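Local coordinates for protein ornithine carbamoyltransferase, mitochondrial (Coccidioides immitis, PDB 3SDS) that catalyses the transfer of the carbamoyl group from carbamoyl phosphate to L-ornithine, giving L-citrulline and phosphate in arginine biosynthesis, at residues I191-G195 / D196-V200; Y223-P226 / S227-E231; E313-S316 / D317-Y321; W336-I339 / S340-A344; G296-K299 / E300-F304. One frame throughout, in Å; residues are numbered along the deposited sequence.

Contact 1. Residues I191-G195 / D196-V200; sequences IAWVG and DANNV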
# COMPACT_ATOMS: atom_id res chain seq x y z
N ILE A 191 -17.33 8.74 -34.96
CA ILE A 191 -17.16 9.29 -33.60
C ILE A 191 -17.07 10.83 -33.65
O ILE A 191 -16.33 11.39 -34.45
CB ILE A 191 -15.92 8.66 -32.83
CG1 ILE A 191 -16.11 7.15 -32.63
CG2 ILE A 191 -15.67 9.34 -31.48
CD1 ILE A 191 -14.87 6.44 -32.11
N ALA A 192 -17.82 11.50 -32.79
CA ALA A 192 -17.72 12.94 -32.71
C ALA A 192 -17.18 13.35 -31.35
O ALA A 192 -17.76 13.03 -30.31
CB ALA A 192 -19.08 13.58 -32.95
N TRP A 193 -16.05 14.03 -31.39
CA TRP A 193 -15.45 14.62 -30.20
C TRP A 193 -15.79 16.11 -30.12
O TRP A 193 -15.52 16.88 -31.05
CB TRP A 193 -13.93 14.43 -30.24
CG TRP A 193 -13.24 15.00 -29.03
CD1 TRP A 193 -13.05 16.34 -28.72
CD2 TRP A 193 -12.67 14.25 -27.95
NE1 TRP A 193 -12.41 16.45 -27.51
CE2 TRP A 193 -12.16 15.19 -27.02
CE3 TRP A 193 -12.55 12.88 -27.68
CZ2 TRP A 193 -11.52 14.80 -25.83
CZ3 TRP A 193 -11.93 12.49 -26.50
CH2 TRP A 193 -11.41 13.44 -25.59
N VAL A 194 -16.38 16.52 -29.00
CA VAL A 194 -16.73 17.94 -28.79
C VAL A 194 -16.08 18.45 -27.51
O VAL A 194 -16.42 17.99 -26.42
CB VAL A 194 -18.27 18.18 -28.78
CG1 VAL A 194 -18.61 19.66 -28.59
CG2 VAL A 194 -18.92 17.66 -30.04
N GLY A 195 -15.16 19.40 -27.63
CA GLY A 195 -14.44 19.95 -26.47
C GLY A 195 -12.97 20.25 -26.72
O GLY A 195 -12.59 20.59 -27.83
N ASP A 196 -12.14 20.14 -25.69
CA ASP A 196 -10.71 20.40 -25.83
C ASP A 196 -9.94 19.22 -26.45
O ASP A 196 -10.32 18.05 -26.27
CB ASP A 196 -10.09 20.80 -24.48
CG ASP A 196 -8.61 21.27 -24.60
OD1 ASP A 196 -8.21 21.87 -25.65
OD2 ASP A 196 -7.85 21.04 -23.63
N ALA A 197 -8.87 19.54 -27.18
CA ALA A 197 -7.99 18.54 -27.79
C ALA A 197 -6.95 18.10 -26.77
O ALA A 197 -6.06 18.88 -26.43
CB ALA A 197 -7.31 19.12 -29.02
N ASN A 198 -7.04 16.88 -26.28
CA ASN A 198 -6.07 16.45 -25.28
C ASN A 198 -5.56 15.04 -25.48
O ASN A 198 -5.94 14.35 -26.44
CB ASN A 198 -6.63 16.66 -23.86
CG ASN A 198 -7.87 15.81 -23.57
OD1 ASN A 198 -8.08 14.74 -24.16
ND2 ASN A 198 -8.69 16.28 -22.64
N ASN A 199 -4.70 14.62 -24.55
CA ASN A 199 -4.09 13.28 -24.54
C ASN A 199 -5.03 12.13 -24.91
O ASN A 199 -4.67 11.31 -25.76
CB ASN A 199 -3.34 13.00 -23.21
CG ASN A 199 -4.21 13.19 -21.94
OD1 ASN A 199 -5.44 13.34 -21.99
ND2 ASN A 199 -3.54 13.16 -20.79
N VAL A 200 -6.22 12.08 -24.31
CA VAL A 200 -7.18 11.01 -24.56
C VAL A 200 -7.63 10.96 -26.02
O VAL A 200 -7.55 9.91 -26.67
CB VAL A 200 -8.38 11.09 -23.60
CG1 VAL A 200 -9.57 10.29 -24.16
CG2 VAL A 200 -7.99 10.61 -22.15
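Trp-193, near the end of strand 190-194, donates its indole N-H to the carbonyl of Asp-196 just past the turn, NE1 to O 2.9 Å. The bond is bent, with 132° at the hydrogen. Seen from the acceptor, NE1 stands above the carbonyl plane, 47° out of it, so the indole does not use a lone-pair direction. The six-membered part of the same ring reaches the start of helix 199-210, where CG1 of Val-200 meets its edge at 3.9 Å from CH2. Between these two points OD1 of Asn-198 lies 3.8 Å from CZ2, with the amide plane almost perpendicular to the indole. The Trp-193 side chain extends across the mouth of the turn because CG is anti to the backbone N (chi1 -180°), and one ring thus spans from Asp-196 to Val-200.

Asn-198 is the N-cap of the helix. Val-200 N is shared weakly between its OD1, at 3.2 Å, and OD1 of Asn-199, at 2.8 Å. Asn-198 ND2 is held by Asp-265, and Asn-199, an ornithine-binding residue by similarity, gives its ND2 to the carbonyl of Cys-151. At the turn itself Gly-195 adopts a positive phi that residues with a side chain rarely take.

This is the strand-to-helix turn that opens a Rossmann-like beta-alpha-beta unit, running on to strand 214-218. A buried indole N-H is satisfied by the turn's own backbone, and the cap amide ties the helix start to Asp-265, a residue that by similarity binds L-ornithine.

Contact 2. Residues Y223-P226 / S227-E231; sequences YEIP and SHIVE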
# COMPACT_ATOMS: atom_id res chain seq x y z
N TYR A 223 -7.39 25.79 -29.52
CA TYR A 223 -7.41 24.54 -28.76
C TYR A 223 -7.45 23.30 -29.67
O TYR A 223 -8.05 22.27 -29.33
CB TYR A 223 -8.59 24.57 -27.76
CG TYR A 223 -8.45 25.71 -26.79
CD1 TYR A 223 -9.07 26.93 -27.03
CD2 TYR A 223 -7.67 25.58 -25.65
CE1 TYR A 223 -8.90 27.99 -26.15
CE2 TYR A 223 -7.50 26.62 -24.75
CZ TYR A 223 -8.12 27.82 -25.01
OH TYR A 223 -7.95 28.86 -24.13
N GLU A 224 -6.78 23.43 -30.80
CA GLU A 224 -6.76 22.41 -31.84
C GLU A 224 -5.75 21.30 -31.58
O GLU A 224 -4.86 21.41 -30.75
CB GLU A 224 -6.44 23.09 -33.17
CG GLU A 224 -7.40 24.20 -33.57
CD GLU A 224 -6.95 25.60 -33.16
OE1 GLU A 224 -6.03 25.73 -32.32
OE2 GLU A 224 -7.52 26.58 -33.70
N ILE A 225 -5.90 20.20 -32.32
CA ILE A 225 -4.92 19.12 -32.30
C ILE A 225 -3.57 19.68 -32.74
O ILE A 225 -3.48 20.33 -33.79
CB ILE A 225 -5.34 17.98 -33.25
CG1 ILE A 225 -6.73 17.45 -32.89
CG2 ILE A 225 -4.28 16.87 -33.26
CD1 ILE A 225 -7.24 16.37 -33.81
N PRO A 226 -2.52 19.46 -31.93
CA PRO A 226 -1.15 19.80 -32.32
C PRO A 226 -0.72 19.06 -33.59
O PRO A 226 -1.01 17.88 -33.75
CB PRO A 226 -0.31 19.32 -31.13
CG PRO A 226 -1.24 19.34 -29.98
CD PRO A 226 -2.60 19.02 -30.53
N SER A 227 -0.01 19.75 -34.48
CA SER A 227 0.32 19.16 -35.79
C SER A 227 1.27 17.96 -35.74
O SER A 227 1.27 17.14 -36.66
CB SER A 227 0.81 20.23 -36.76
OG SER A 227 1.89 20.93 -36.22
N HIS A 228 2.05 17.83 -34.66
CA HIS A 228 2.77 16.58 -34.44
C HIS A 228 1.79 15.40 -34.30
O HIS A 228 2.09 14.29 -34.74
CB HIS A 228 3.71 16.66 -33.23
CG HIS A 228 4.39 15.35 -32.93
ND1 HIS A 228 5.33 14.79 -33.77
CD2 HIS A 228 4.23 14.48 -31.90
CE1 HIS A 228 5.73 13.63 -33.27
NE2 HIS A 228 5.07 13.42 -32.14
N ILE A 229 0.63 15.63 -33.69
CA ILE A 229 -0.36 14.56 -33.53
C ILE A 229 -1.01 14.22 -34.87
O ILE A 229 -1.12 13.04 -35.22
CB ILE A 229 -1.45 14.89 -32.45
CG1 ILE A 229 -0.80 15.25 -31.10
CG2 ILE A 229 -2.43 13.72 -32.26
CD1 ILE A 229 0.17 14.18 -30.54
N VAL A 230 -1.39 15.25 -35.63
CA VAL A 230 -1.93 15.05 -36.97
C VAL A 230 -0.97 14.21 -37.83
O VAL A 230 -1.41 13.39 -38.63
CB VAL A 230 -2.29 16.38 -37.67
CG1 VAL A 230 -2.84 16.13 -39.06
CG2 VAL A 230 -3.31 17.15 -36.86
N GLU A 231 0.33 14.41 -37.63
CA GLU A 231 1.37 13.63 -38.30
C GLU A 231 1.37 12.13 -37.96
O GLU A 231 1.62 11.29 -38.83
CB GLU A 231 2.74 14.23 -38.01
CG GLU A 231 3.82 13.76 -38.97
CD GLU A 231 5.23 13.78 -38.38
OE1 GLU A 231 5.39 13.56 -37.15
OE2 GLU A 231 6.18 13.99 -39.18
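Ile-225 turns its CG2 branch anti to the backbone N (chi1 -57° for CG1), which carries that methyl to Ile-229 and Val-230 in the first turn of helix 227-237. The motif is a hydrophobic staple: Ile-225, at N', meets Val-230, at N4, across the N-cap residue Pro-226, and Ile-229 adds a further contact. CG2 of Ile-225 lies 3.5 Å from CB of Ile-229 and 3.7 Å from CG2 of Val-230. The isoleucine crosses both side chains at about a right angle, so that a single methyl serves two successive helix residues.

Proline offers no polar side chain for capping, and here its carbonyl starts the helix. Pro-226 O accepts from Val-230 N in the carbonyl plane at 3.3 Å, and also from Ile-229 N, which stands above that plane. Two donors therefore grip one acceptor. Outside the segments, Phe-202 of helix 199-210 packs against both Pro-226 and Ile-229, seating this helix start against its neighbour within the ornithine-binding domain. CB of Pro-226 approaches CG1 of Ile-229 at 4.1 Å.

Contact 3. Residues E313-S316 / D317-Y321; sequences EEVS and DEVFY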
# COMPACT_ATOMS: atom_id res chain seq x y z
N GLU A 313 -19.96 21.15 -16.50
CA GLU A 313 -19.80 22.11 -17.58
C GLU A 313 -19.84 21.44 -18.95
O GLU A 313 -20.46 21.98 -19.86
CB GLU A 313 -18.53 22.94 -17.37
CG GLU A 313 -18.60 23.94 -16.18
CD GLU A 313 -18.10 23.38 -14.82
OE1 GLU A 313 -17.94 22.14 -14.65
OE2 GLU A 313 -17.86 24.21 -13.90
N GLU A 314 -19.21 20.25 -19.08
CA GLU A 314 -19.07 19.57 -20.39
C GLU A 314 -20.34 18.90 -20.91
O GLU A 314 -20.52 18.78 -22.12
CB GLU A 314 -17.97 18.51 -20.40
CG GLU A 314 -16.76 18.82 -19.58
CD GLU A 314 -16.84 18.21 -18.20
OE1 GLU A 314 -16.56 18.95 -17.24
OE2 GLU A 314 -17.17 17.00 -18.09
N VAL A 315 -21.19 18.43 -20.00
CA VAL A 315 -22.34 17.65 -20.41
C VAL A 315 -23.49 17.82 -19.44
O VAL A 315 -23.27 18.04 -18.26
CB VAL A 315 -21.95 16.16 -20.60
CG1 VAL A 315 -21.49 15.51 -19.29
CG2 VAL A 315 -23.09 15.39 -21.25
N SER A 316 -24.72 17.71 -19.95
CA SER A 316 -25.94 17.88 -19.15
C SER A 316 -26.28 16.62 -18.35
O SER A 316 -25.96 15.50 -18.77
CB SER A 316 -27.13 18.30 -20.02
OG SER A 316 -27.77 17.20 -20.63
N ASP A 317 -26.93 16.82 -17.20
CA ASP A 317 -27.38 15.72 -16.34
C ASP A 317 -28.31 14.76 -17.07
O ASP A 317 -28.20 13.54 -16.94
CB ASP A 317 -28.08 16.26 -15.09
CG ASP A 317 -27.18 16.29 -13.87
OD1 ASP A 317 -25.95 16.09 -14.00
OD2 ASP A 317 -27.70 16.49 -12.76
N GLU A 318 -29.22 15.34 -17.85
CA GLU A 318 -30.16 14.60 -18.67
C GLU A 318 -29.44 13.60 -19.58
O GLU A 318 -29.84 12.44 -19.66
CB GLU A 318 -31.02 15.56 -19.48
CG GLU A 318 -31.98 14.90 -20.44
CD GLU A 318 -32.10 15.68 -21.74
OE1 GLU A 318 -31.05 16.17 -22.24
OE2 GLU A 318 -33.24 15.79 -22.24
N VAL A 319 -28.36 14.05 -20.25
CA VAL A 319 -27.57 13.19 -21.14
C VAL A 319 -26.78 12.15 -20.36
O VAL A 319 -26.84 10.96 -20.68
CB VAL A 319 -26.61 13.99 -22.06
CG1 VAL A 319 -25.67 13.05 -22.82
CG2 VAL A 319 -27.40 14.83 -23.05
N PHE A 320 -26.07 12.61 -19.33
CA PHE A 320 -25.14 11.77 -18.56
C PHE A 320 -25.81 10.52 -18.01
O PHE A 320 -25.22 9.44 -18.03
CB PHE A 320 -24.51 12.59 -17.41
CG PHE A 320 -23.29 11.95 -16.77
CD1 PHE A 320 -22.08 11.85 -17.46
CD2 PHE A 320 -23.35 11.49 -15.45
CE1 PHE A 320 -20.94 11.28 -16.86
CE2 PHE A 320 -22.22 10.91 -14.84
CZ PHE A 320 -21.01 10.80 -15.54
N TYR A 321 -27.05 10.68 -17.54
CA TYR A 321 -27.76 9.60 -16.86
C TYR A 321 -28.81 8.89 -17.71
O TYR A 321 -29.49 8.00 -17.21
CB TYR A 321 -28.40 10.10 -15.55
CG TYR A 321 -27.39 10.48 -14.49
CD1 TYR A 321 -26.52 9.54 -13.96
CD2 TYR A 321 -27.32 11.80 -14.01
CE1 TYR A 321 -25.61 9.89 -12.99
CE2 TYR A 321 -26.40 12.16 -13.04
CZ TYR A 321 -25.55 11.20 -12.53
OH TYR A 321 -24.64 11.52 -11.56
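Ser-316 meets the first turn of helix 317-320 with both its side chain and its carbonyl. Asp-317, the first helical residue, directs its carboxylate to Arg-310, with which OD1 forms a salt bridge. Glu-318 comes next and only skirts the serine: its OE1 remains 3.8 Å from Ser-316 OG.

Val-319 supplies the capping donor. Its N-H points to Ser-316 OG at 3.2 Å, with a fairly straight 159° at the hydrogen. The hydroxyl is placed for this by chi1 of 84°, which puts OG between the backbone N and the carbonyl carbon. The same oxygen also touches CG2 of Val-319 at 3.4 Å, while the other methyl, CG1, packs on CG2 of Val-315 at 3.8 Å. Phe-320 then closes the turn through its backbone, N to Ser-316 O 2.9 Å, nearly along the C=O axis. Its side chain crosses that of Val-315 at about a right angle, and CD1 lies 4.1 Å from CG1 of Val-315. Tyr-321 follows with one face of its ring over CD2 of Phe-320, and its hydroxyl hydrogen-bonds Asp-113 of a second subunit.

Beyond the turn, Arg-310 also makes a cation-pi contact with Phe-320, whose side chain touches Leu-308. The whole is a serine N-cap with a hydrophobic staple from Val-315 to Phe-320. It starts a short helix beside Leu-308, which by similarity belongs to the carbamoyl phosphate site, and at the interface with a second subunit.

Contact 4. Residues W336-I339 / S340-A344; sequences WAAI and SALEA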
# COMPACT_ATOMS: atom_id res chain seq x y z
N TRP A 336 -10.43 -4.55 -17.25
CA TRP A 336 -10.25 -5.59 -18.27
C TRP A 336 -9.12 -5.24 -19.25
O TRP A 336 -8.34 -6.12 -19.66
CB TRP A 336 -11.59 -5.97 -18.94
CG TRP A 336 -12.72 -6.07 -17.90
CD1 TRP A 336 -13.82 -5.25 -17.79
CD2 TRP A 336 -12.80 -6.99 -16.79
NE1 TRP A 336 -14.58 -5.61 -16.71
CE2 TRP A 336 -13.97 -6.66 -16.07
CE3 TRP A 336 -12.00 -8.06 -16.35
CZ2 TRP A 336 -14.37 -7.37 -14.92
CZ3 TRP A 336 -12.39 -8.77 -15.19
CH2 TRP A 336 -13.57 -8.42 -14.50
N ALA A 337 -8.99 -3.95 -19.58
CA ALA A 337 -7.91 -3.49 -20.45
C ALA A 337 -6.51 -3.60 -19.81
O ALA A 337 -5.54 -3.97 -20.48
CB ALA A 337 -8.18 -2.08 -20.90
N ALA A 338 -6.39 -3.32 -18.51
CA ALA A 338 -5.12 -3.52 -17.80
C ALA A 338 -4.66 -4.98 -17.76
O ALA A 338 -3.45 -5.26 -17.90
CB ALA A 338 -5.17 -2.95 -16.40
N ILE A 339 -5.60 -5.92 -17.57
CA ILE A 339 -5.25 -7.34 -17.52
C ILE A 339 -4.64 -7.74 -18.86
O ILE A 339 -3.58 -8.40 -18.93
CB ILE A 339 -6.47 -8.27 -17.17
CG1 ILE A 339 -6.92 -8.12 -15.70
CG2 ILE A 339 -6.16 -9.77 -17.52
CD1 ILE A 339 -8.25 -8.83 -15.33
N SER A 340 -5.32 -7.32 -19.93
CA SER A 340 -4.90 -7.65 -21.29
C SER A 340 -3.50 -7.09 -21.57
O SER A 340 -2.61 -7.81 -22.07
CB SER A 340 -5.91 -7.07 -22.28
OG SER A 340 -5.63 -7.42 -23.61
N ALA A 341 -3.29 -5.82 -21.21
CA ALA A 341 -2.04 -5.13 -21.51
C ALA A 341 -0.86 -5.68 -20.72
O ALA A 341 0.24 -5.87 -21.28
CB ALA A 341 -2.18 -3.64 -21.32
N LEU A 342 -1.07 -5.93 -19.42
CA LEU A 342 -0.03 -6.50 -18.58
C LEU A 342 0.31 -7.93 -19.00
O LEU A 342 1.49 -8.29 -18.99
CB LEU A 342 -0.40 -6.47 -17.09
CG LEU A 342 -0.68 -5.15 -16.38
CD1 LEU A 342 -1.62 -5.40 -15.22
CD2 LEU A 342 0.58 -4.50 -15.89
N GLU A 343 -0.69 -8.75 -19.35
CA GLU A 343 -0.38 -10.08 -19.89
C GLU A 343 0.53 -9.99 -21.12
O GLU A 343 1.50 -10.76 -21.25
CB GLU A 343 -1.63 -10.89 -20.26
CG GLU A 343 -1.35 -12.38 -20.51
CD GLU A 343 -2.25 -12.99 -21.57
OE1 GLU A 343 -3.14 -12.26 -22.08
OE2 GLU A 343 -2.06 -14.20 -21.91
N ALA A 344 0.20 -9.05 -22.01
CA ALA A 344 0.90 -8.92 -23.28
C ALA A 344 2.35 -8.45 -23.12
O ALA A 344 3.27 -9.00 -23.75
CB ALA A 344 0.15 -7.98 -24.17
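Leu-342 leans back along helix 327-347 and lies alongside the carbonyl of Ala-338, four residues earlier. Its chi1 of -60° sends CG back along the helix, and chi2 of 153° brings CD1 beside Ala-338 O. That methyl is 4.5 Å from the CB of Ala-338, a loose apolar contact. Ala-338 O in turn accepts from Leu-342 N at 2.9 Å.

Round the helix the other side chains diverge. CB of Ala-341 rests beside Ala-337 O at 3.5 Å, and CB of Glu-343 approaches Ile-339 O, while Trp-336 and Ile-339 direct their CB atoms away from the following turn. Four successive i to i+4 bonds run from Ser-340, Ala-341, Leu-342 and Glu-343 back to residues 336 to 339. The longest joins Ser-340 N to Trp-336 O at 3.3 Å.

Polar ends are satisfied outside the segments: Ser-340 OG bonds the carbonyl of Leu-40, and in the buried Glu-343 carboxylate OE1 is hydrogen-bonded to the Tyr-47 hydroxyl while OE2 forms a salt bridge with Arg-59. Around the helix, Trp-336, Ile-339, Ser-340 and Ala-344 face helix 34-51; Ala-338, Ile-339 and Leu-342 meet helix 78-90; and Trp-336, Ala-337 and Ala-341 lie on helix 156-169, placing this C-terminal helix among helices of the carbamoyl phosphate half of the chain.

Contact 5. Residues G296-K299 / E300-F304; sequences GGAK and ENWKF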
# COMPACT_ATOMS: atom_id res chain seq x y z
N GLY A 296 -27.90 19.44 -34.75
CA GLY A 296 -26.82 19.08 -35.69
C GLY A 296 -27.12 17.86 -36.56
O GLY A 296 -26.47 17.67 -37.58
N GLY A 297 -28.08 17.03 -36.15
CA GLY A 297 -28.54 15.90 -36.96
C GLY A 297 -27.86 14.56 -36.72
O GLY A 297 -27.70 13.77 -37.66
N ALA A 298 -27.48 14.28 -35.48
CA ALA A 298 -26.85 13.00 -35.13
C ALA A 298 -27.85 11.85 -35.32
O ALA A 298 -29.05 12.09 -35.45
CB ALA A 298 -26.34 13.04 -33.71
N LYS A 299 -27.35 10.62 -35.35
CA LYS A 299 -28.21 9.42 -35.48
C LYS A 299 -29.26 9.35 -34.37
O LYS A 299 -29.07 9.88 -33.27
CB LYS A 299 -27.37 8.13 -35.47
CG LYS A 299 -26.25 8.10 -36.50
CD LYS A 299 -26.53 7.16 -37.66
CE LYS A 299 -25.28 7.02 -38.52
NZ LYS A 299 -25.53 6.17 -39.71
N GLU A 300 -30.37 8.68 -34.68
CA GLU A 300 -31.46 8.54 -33.73
C GLU A 300 -30.99 7.89 -32.42
O GLU A 300 -31.37 8.32 -31.33
CB GLU A 300 -32.61 7.76 -34.39
CG GLU A 300 -33.91 7.68 -33.55
CD GLU A 300 -34.47 9.05 -33.16
OE1 GLU A 300 -34.28 10.03 -33.91
OE2 GLU A 300 -35.12 9.13 -32.09
N ASN A 301 -30.13 6.87 -32.52
CA ASN A 301 -29.69 6.14 -31.32
C ASN A 301 -28.25 6.42 -30.89
O ASN A 301 -27.55 5.50 -30.46
CB ASN A 301 -29.93 4.63 -31.49
CG ASN A 301 -29.12 4.03 -32.63
OD1 ASN A 301 -28.97 4.63 -33.71
ND2 ASN A 301 -28.59 2.83 -32.41
N TRP A 302 -27.82 7.67 -30.99
CA TRP A 302 -26.44 8.02 -30.63
C TRP A 302 -26.15 7.75 -29.15
O TRP A 302 -27.03 7.90 -28.30
CB TRP A 302 -26.12 9.48 -31.00
CG TRP A 302 -26.91 10.50 -30.22
CD1 TRP A 302 -28.17 10.94 -30.50
CD2 TRP A 302 -26.51 11.18 -29.03
NE1 TRP A 302 -28.57 11.85 -29.57
CE2 TRP A 302 -27.58 12.02 -28.65
CE3 TRP A 302 -25.35 11.16 -28.24
CZ2 TRP A 302 -27.52 12.84 -27.52
CZ3 TRP A 302 -25.29 11.98 -27.12
CH2 TRP A 302 -26.38 12.81 -26.77
N LYS A 303 -24.91 7.36 -28.86
CA LYS A 303 -24.51 6.97 -27.51
C LYS A 303 -23.50 7.97 -26.96
O LYS A 303 -22.81 8.65 -27.72
CB LYS A 303 -23.89 5.56 -27.55
CG LYS A 303 -24.78 4.45 -28.12
CD LYS A 303 -25.87 4.07 -27.13
CE LYS A 303 -26.39 2.66 -27.34
NZ LYS A 303 -27.71 2.60 -28.06
N PHE A 304 -23.38 8.05 -25.64
CA PHE A 304 -22.50 9.02 -25.01
C PHE A 304 -21.35 8.40 -24.22
O PHE A 304 -21.54 7.39 -23.51
CB PHE A 304 -23.31 9.97 -24.11
CG PHE A 304 -22.46 10.96 -23.36
CD1 PHE A 304 -21.89 12.04 -24.02
CD2 PHE A 304 -22.22 10.79 -22.00
CE1 PHE A 304 -21.10 12.95 -23.33
CE2 PHE A 304 -21.43 11.69 -21.30
CZ PHE A 304 -20.86 12.77 -21.97
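Lys-299 to Trp-302 form a type I beta turn, closed by a weak bond from Trp-302 N to Lys-299 O at 3.4 Å. The indole of Trp-302 is set back beside the turn, since CG sits between the backbone N and the carbonyl carbon (chi1 65°). Its CD1 edge then faces Lys-299 O in the ring plane at 3.1 Å. Beyond that carbonyl the ring also reaches Ala-298, whose CB lies obliquely, 4.3 Å from CD1. The end of the Lys-299 side chain leads away from the turn, and CB of Glu-300 likewise points away at this exposed corner.

Just upstream, Gly-297 with phi of 92° is the C-prime residue of a Schellman motif that ends helix 290-296: Ala-298 N bonds Ala-293 O and Gly-297 N bonds Lys-294 O. The chain thus stops the helix, makes a tight turn and enters strand 303-306. Arg-324 accompanies this route, donating to the carbonyl of Glu-300. Trp-302 packs on Ile-262 of strand 261-264 and on Val-319 of helix 317-320, at the edge of the parallel sheet that strand 303-306 borders within the chain.

Following the chain, the five contacts come in series, none nested or crossing. Contact 1 closes the turn from strand 190-194 into helix 199-210, and contact 2 the loop after strand 214-218 into helix 227-237; they touch where Ala-197 CB lies 3.3 Å from Tyr-223 O. Contact 5 carries helix 290-296 into strand 303-306, and contact 3 starts the helix after that strand. These two meet through Phe-304, whose CZ is 3.5 Å from Val-315 CG2. All four lie in the half built round the sheet of strand 190-194. Contact 4, its centre about 25 Å from that of contact 1, sets helix 327-347 against helices 34-51, 78-90 and 156-169.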